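PDB 3MZK: COPII coat assembly protein SEC16 from Saccharomyces cerevisiae, which helps initiate assembly of the COPII coat on the endoplasmic reticulum, takes part in selecting cargo for transport vesicles, and also acts in autophagy. Local coordinates for residues R193-I198 and I223-V228; N165-L170 and S187-D192. One frame throughout, in Å; residues are numbered along the deposited sequence.

Overall arrangement
Both contacts lie within the Sec23-binding, ACE1-like helical part of SEC16, on the same side of the chain's centre and about 13 Å apart between their own centres. They follow one another along the chain: contact 2 joins the start of helix 166-175 to the loop after helix 179-187, and contact 1 then pairs helix 191-203 with the end of helix 214-226. Helix 191-203 is common to both: its first two residues close the segment 187-192, and the following turn packs in contact 1. Direct packing of Val228 on Lys191 and of Arg193 on Leu170 ties them together. Both also reach the second SEC16 subunit, so this run of helices supplies part of the surface between the two SEC16 copies.

Contact 1: R193-I198 and I223-V228; sequences RWSEVI and IFQVFV
The Trp194 indole meets Val228 obliquely through its five-membered ring: the Val228 CG2 methyl lies 3.3 Å from Trp194 NE1, while the CG1 methyl comes within 3.8 Å of Trp194 CD1. Elsewhere the same ring system packs on Leu183 and Ser187 of helix 179-187 and on Leu184 of the second subunit. The other flat group is the Gln225 amide, set beside the Ser195 hydroxyl so that Ser195 OG is 2.8 Å from Gln225 NE2 and 3.0 Å from Gln225 OE1. A bend at chi2 (-53°) turns the glutamine amide toward the serine, and Gln225 OE1 receives a weak hydrogen bond from Asn230. Ile198 runs past the glutamine in the opposite sense, its CD1 methyl 3.6 Å from Gln225 NE2 and 4.1 Å from Phe224 CB. Phe224 thus meets Ile198 through its CB, while its ring leads away from this helix; Ile198 and Phe224 both pack on Leu184 of the second subunit. Buried and largely apolar around one polar pair, this is the seam between two successive antiparallel helices, as expected in the helical solenoid of an ACE1-type coat protein.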
loop_
_atom_site.group_PDB
_atom_site.type_symbol
_atom_site.label_atom_id
_atom_site.label_comp_id
_atom_site.label_asym_id
_atom_site.label_seq_id
_atom_site.Cartn_x
_atom_site.Cartn_y
_atom_site.Cartn_z
ATOM N N ARG B 193 10.830 -13.335 -12.586
ATOM C CA ARG B 193 10.738 -14.658 -13.189
ATOM C C ARG B 193 9.358 -14.914 -13.780
ATOM O O ARG B 193 9.215 -15.681 -14.732
ATOM C CB ARG B 193 11.132 -15.744 -12.188
ATOM C CG ARG B 193 12.604 -15.699 -11.827
ATOM C CD ARG B 193 13.082 -17.013 -11.265
ATOM N NE ARG B 193 14.463 -16.927 -10.808
ATOM C CZ ARG B 193 14.834 -16.342 -9.674
ATOM N NH1 ARG B 193 13.924 -15.786 -8.886
ATOM N NH2 ARG B 193 16.114 -16.308 -9.332
ATOM N N TRP B 194 8.346 -14.265 -13.216
ATOM C CA TRP B 194 7.009 -14.291 -13.793
ATOM C C TRP B 194 7.087 -13.920 -15.270
ATOM O O TRP B 194 6.557 -14.620 -16.132
ATOM C CB TRP B 194 6.092 -13.316 -13.054
ATOM C CG TRP B 194 4.766 -13.111 -13.719
ATOM C CD1 TRP B 194 4.442 -12.138 -14.623
ATOM C CD2 TRP B 194 3.582 -13.892 -13.531
ATOM N NE1 TRP B 194 3.129 -12.269 -15.011
ATOM C CE2 TRP B 194 2.579 -13.339 -14.353
ATOM C CE3 TRP B 194 3.272 -15.009 -12.750
ATOM C CZ2 TRP B 194 1.291 -13.861 -14.414
ATOM C CZ3 TRP B 194 1.992 -15.528 -12.813
ATOM C CH2 TRP B 194 1.018 -14.954 -13.639
ATOM N N SER B 195 7.763 -12.813 -15.551
ATOM C CA SER B 195 7.934 -12.336 -16.916
ATOM C C SER B 195 8.664 -13.350 -17.793
ATOM O O SER B 195 8.263 -13.603 -18.928
ATOM C CB SER B 195 8.686 -11.003 -16.914
ATOM O OG SER B 195 9.016 -10.599 -18.229
ATOM N N GLU B 196 9.737 -13.928 -17.265
ATOM C CA GLU B 196 10.522 -14.899 -18.023
ATOM C C GLU B 196 9.662 -16.086 -18.449
ATOM O O GLU B 196 9.816 -16.616 -19.549
ATOM C CB GLU B 196 11.728 -15.379 -17.210
ATOM N N VAL B 197 8.756 -16.501 -17.572
ATOM C CA VAL B 197 7.855 -17.599 -17.888
ATOM C C VAL B 197 6.939 -17.213 -19.045
ATOM O O VAL B 197 6.666 -18.027 -19.930
ATOM C CB VAL B 197 7.007 -18.009 -16.667
ATOM C CG1 VAL B 197 6.010 -19.101 -17.049
ATOM C CG2 VAL B 197 7.906 -18.471 -15.524
ATOM N N ILE B 198 6.470 -15.969 -19.035
ATOM C CA ILE B 198 5.587 -15.484 -20.087
ATOM C C ILE B 198 6.276 -15.590 -21.439
ATOM O O ILE B 198 5.688 -16.056 -22.418
ATOM C CB ILE B 198 5.172 -14.023 -19.853
ATOM C CG1 ILE B 198 4.539 -13.863 -18.470
ATOM C CG2 ILE B 198 4.208 -13.573 -20.935
ATOM C CD1 ILE B 198 4.051 -12.465 -18.178
ATOM N N ILE B 223 1.340 -6.402 -23.221
ATOM C CA ILE B 223 0.132 -6.224 -22.417
ATOM C C ILE B 223 0.245 -6.883 -21.046
ATOM O O ILE B 223 -0.129 -6.293 -20.033
ATOM C CB ILE B 223 -1.105 -6.795 -23.126
ATOM C CG1 ILE B 223 -1.348 -6.055 -24.439
ATOM C CG2 ILE B 223 -2.321 -6.669 -22.238
ATOM C CD1 ILE B 223 -2.551 -6.542 -25.196
ATOM N N PHE B 224 0.762 -8.106 -21.022
ATOM C CA PHE B 224 0.909 -8.845 -19.771
ATOM C C PHE B 224 2.041 -8.295 -18.910
ATOM O O PHE B 224 1.990 -8.378 -17.685
ATOM C CB PHE B 224 1.109 -10.340 -20.043
ATOM C CG PHE B 224 -0.075 -10.997 -20.685
ATOM C CD1 PHE B 224 -1.359 -10.744 -20.223
ATOM C CD2 PHE B 224 0.087 -11.851 -21.764
ATOM C CE1 PHE B 224 -2.457 -11.339 -20.820
ATOM C CE2 PHE B 224 -1.010 -12.450 -22.366
ATOM C CZ PHE B 224 -2.282 -12.192 -21.892
ATOM N N GLN B 225 3.061 -7.732 -19.548
ATOM C CA GLN B 225 4.170 -7.133 -18.812
ATOM C C GLN B 225 3.722 -5.873 -18.092
ATOM O O GLN B 225 4.081 -5.646 -16.939
ATOM C CB GLN B 225 5.332 -6.798 -19.746
ATOM C CG GLN B 225 6.056 -8.005 -20.294
ATOM C CD GLN B 225 6.510 -8.943 -19.200
ATOM O OE1 GLN B 225 6.801 -8.519 -18.083
ATOM N NE2 GLN B 225 6.560 -10.231 -19.512
ATOM N N VAL B 226 2.932 -5.056 -18.780
ATOM C CA VAL B 226 2.508 -3.769 -18.244
ATOM C C VAL B 226 1.732 -3.928 -16.942
ATOM O O VAL B 226 1.998 -3.230 -15.962
ATOM C CB VAL B 226 1.653 -2.983 -19.266
ATOM C CG1 VAL B 226 1.008 -1.766 -18.611
ATOM C CG2 VAL B 226 2.495 -2.580 -20.473
ATOM N N PHE B 227 0.781 -4.855 -16.926
ATOM C CA PHE B 227 -0.078 -5.019 -15.762
ATOM C C PHE B 227 0.556 -5.904 -14.695
ATOM O O PHE B 227 -0.128 -6.478 -13.856
ATOM C CB PHE B 227 -1.445 -5.546 -16.184
ATOM C CG PHE B 227 -2.228 -4.582 -17.023
ATOM C CD1 PHE B 227 -2.970 -3.572 -16.431
ATOM C CD2 PHE B 227 -2.220 -4.682 -18.403
ATOM C CE1 PHE B 227 -3.694 -2.682 -17.200
ATOM C CE2 PHE B 227 -2.944 -3.793 -19.181
ATOM C CZ PHE B 227 -3.680 -2.791 -18.577
ATOM N N VAL B 228 1.877 -6.003 -14.733
ATOM C CA VAL B 228 2.622 -6.750 -13.732
ATOM C C VAL B 228 3.709 -5.865 -13.130
ATOM O O VAL B 228 4.221 -6.136 -12.043
ATOM C CB VAL B 228 3.226 -8.033 -14.336
ATOM C CG1 VAL B 228 4.448 -8.480 -13.561
ATOM C CG2 VAL B 228 2.176 -9.133 -14.377
#

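Contact 2: N165-L170 and S187-D192; sequences NHDEAL and SLMGKD
One residue ahead of His166, whose side chain packs against Met189, Asn165 caps helix 166-175: its OD1 accepts from Glu168 N at 3.0 Å, with an N-H...O angle of 155° and the donor well above the carbonyl plane. The cap holds the first turn from which His166 reaches the loop 188-190. Met189 slides past His166 in the opposite direction, its SD 3.6 Å from His166 CB and its CG 3.7 Å from His166 ND1. The thioether then bends at chi3 (64°), which brings Met189 CE to 3.8 Å from Asp167 OD2; on the next turn, Leu170 CD2 lies 4.2 Å from Met189 SD. Over one face of the imidazole, toward its rim, sits Leu188 CB, 4.1 Å from His166 CE1. Shortening Met189 to an alanine removes the thioether and is likely to leave His166 CB and Leu170 CD2 without a partner in this loop and to open a gap between the two segments. Gly190 follows with a phi of 107°, where a CB would collide with the preceding carbonyl oxygen. His166 NE2 makes a weak hydrogen bond to Asn262 of the second subunit, whose Phe227 packs on Leu188. Within the chain, helix 166-175 rests through Ala169 on helix 151-162 and through Leu170 on helices 179-187 and 191-203, with the 188-190 turn linking these last two.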
loop_
_atom_site.group_PDB
_atom_site.type_symbol
_atom_site.label_atom_id
_atom_site.label_comp_id
_atom_site.label_asym_id
_atom_site.label_seq_id
_atom_site.Cartn_x
_atom_site.Cartn_y
_atom_site.Cartn_z
ATOM N N ASN B 165 11.727 -24.673 -1.947
ATOM C CA ASN B 165 12.587 -24.604 -3.121
ATOM C C ASN B 165 11.866 -24.086 -4.367
ATOM O O ASN B 165 11.451 -24.861 -5.229
ATOM C CB ASN B 165 13.201 -25.976 -3.398
ATOM C CG ASN B 165 14.455 -25.894 -4.245
ATOM O OD1 ASN B 165 14.705 -24.891 -4.913
ATOM N ND2 ASN B 165 15.248 -26.959 -4.226
ATOM N N HIS B 166 11.726 -22.768 -4.458
ATOM C CA HIS B 166 11.069 -22.139 -5.598
ATOM C C HIS B 166 11.819 -22.400 -6.892
ATOM O O HIS B 166 11.224 -22.761 -7.908
ATOM C CB HIS B 166 10.962 -20.633 -5.378
ATOM C CG HIS B 166 10.067 -20.245 -4.248
ATOM N ND1 HIS B 166 9.954 -18.953 -3.793
ATOM C CD2 HIS B 166 9.227 -20.986 -3.476
ATOM C CE1 HIS B 166 9.094 -18.905 -2.791
ATOM N NE2 HIS B 166 8.641 -20.135 -2.582
ATOM N N ASP B 167 13.131 -22.204 -6.848
ATOM C CA ASP B 167 13.957 -22.299 -8.045
ATOM C C ASP B 167 13.907 -23.689 -8.663
ATOM O O ASP B 167 13.796 -23.832 -9.881
ATOM C CB ASP B 167 15.401 -21.906 -7.735
ATOM C CG ASP B 167 15.521 -20.480 -7.234
ATOM O OD1 ASP B 167 16.409 -19.751 -7.721
ATOM O OD2 ASP B 167 14.732 -20.088 -6.347
ATOM N N GLU B 168 13.982 -24.713 -7.823
ATOM C CA GLU B 168 13.974 -26.075 -8.326
ATOM C C GLU B 168 12.587 -26.446 -8.845
ATOM O O GLU B 168 12.455 -27.199 -9.809
ATOM C CB GLU B 168 14.428 -27.053 -7.249
ATOM C CG GLU B 168 15.278 -28.181 -7.788
ATOM C CD GLU B 168 16.515 -27.680 -8.506
ATOM O OE1 GLU B 168 17.340 -26.990 -7.869
ATOM O OE2 GLU B 168 16.659 -27.975 -9.711
ATOM N N ALA B 169 11.559 -25.901 -8.202
ATOM C CA ALA B 169 10.185 -26.127 -8.620
ATOM C C ALA B 169 9.925 -25.543 -10.003
ATOM O O ALA B 169 9.327 -26.190 -10.857
ATOM C CB ALA B 169 9.223 -25.536 -7.603
ATOM N N LEU B 170 10.382 -24.314 -10.218
ATOM C CA LEU B 170 10.198 -23.646 -11.501
ATOM C C LEU B 170 10.987 -24.330 -12.612
ATOM O O LEU B 170 10.473 -24.536 -13.714
ATOM C CB LEU B 170 10.610 -22.181 -11.401
ATOM C CG LEU B 170 10.484 -21.373 -12.693
ATOM C CD1 LEU B 170 9.052 -21.400 -13.192
ATOM C CD2 LEU B 170 10.957 -19.939 -12.482
ATOM N N SER B 187 4.732 -16.791 -9.619
ATOM C CA SER B 187 4.080 -15.712 -8.886
ATOM C C SER B 187 4.573 -15.633 -7.439
ATOM O O SER B 187 4.503 -14.581 -6.809
ATOM C CB SER B 187 2.555 -15.853 -8.942
ATOM O OG SER B 187 2.103 -16.989 -8.225
ATOM N N LEU B 188 5.079 -16.746 -6.918
ATOM C CA LEU B 188 5.619 -16.770 -5.560
ATOM C C LEU B 188 7.020 -16.173 -5.496
ATOM O O LEU B 188 7.598 -16.067 -4.416
ATOM C CB LEU B 188 5.674 -18.200 -5.019
ATOM C CG LEU B 188 4.411 -19.058 -5.086
ATOM C CD1 LEU B 188 4.672 -20.420 -4.469
ATOM C CD2 LEU B 188 3.251 -18.370 -4.386
ATOM N N MET B 189 7.561 -15.787 -6.650
ATOM C CA MET B 189 8.973 -15.419 -6.749
ATOM C C MET B 189 9.230 -13.986 -7.217
ATOM O O MET B 189 10.378 -13.545 -7.271
ATOM C CB MET B 189 9.707 -16.399 -7.669
ATOM C CG MET B 189 9.555 -17.853 -7.273
ATOM S SD MET B 189 10.254 -18.974 -8.493
ATOM C CE MET B 189 11.982 -18.549 -8.420
ATOM N N GLY B 190 8.169 -13.263 -7.563
ATOM C CA GLY B 190 8.309 -11.885 -7.992
ATOM C C GLY B 190 8.092 -11.684 -9.479
ATOM O O GLY B 190 8.152 -12.633 -10.262
ATOM N N LYS B 191 7.850 -10.434 -9.864
ATOM C CA LYS B 191 7.530 -10.085 -11.243
ATOM C C LYS B 191 8.601 -10.539 -12.229
ATOM O O LYS B 191 8.306 -10.814 -13.392
ATOM C CB LYS B 191 7.333 -8.573 -11.367
ATOM C CG LYS B 191 8.590 -7.775 -11.076
ATOM C CD LYS B 191 8.436 -6.305 -11.423
ATOM C CE LYS B 191 9.779 -5.598 -11.329
ATOM N NZ LYS B 191 9.680 -4.154 -11.669
ATOM N N ASP B 192 9.842 -10.617 -11.756
ATOM C CA ASP B 192 10.986 -10.913 -12.614
ATOM C C ASP B 192 10.856 -12.245 -13.343
ATOM O O ASP B 192 10.789 -12.287 -14.570
ATOM C CB ASP B 192 12.284 -10.893 -11.803
ATOM C CG ASP B 192 12.572 -9.531 -11.196
ATOM O OD1 ASP B 192 11.614 -8.831 -10.810
ATOM O OD2 ASP B 192 13.762 -9.161 -11.105
#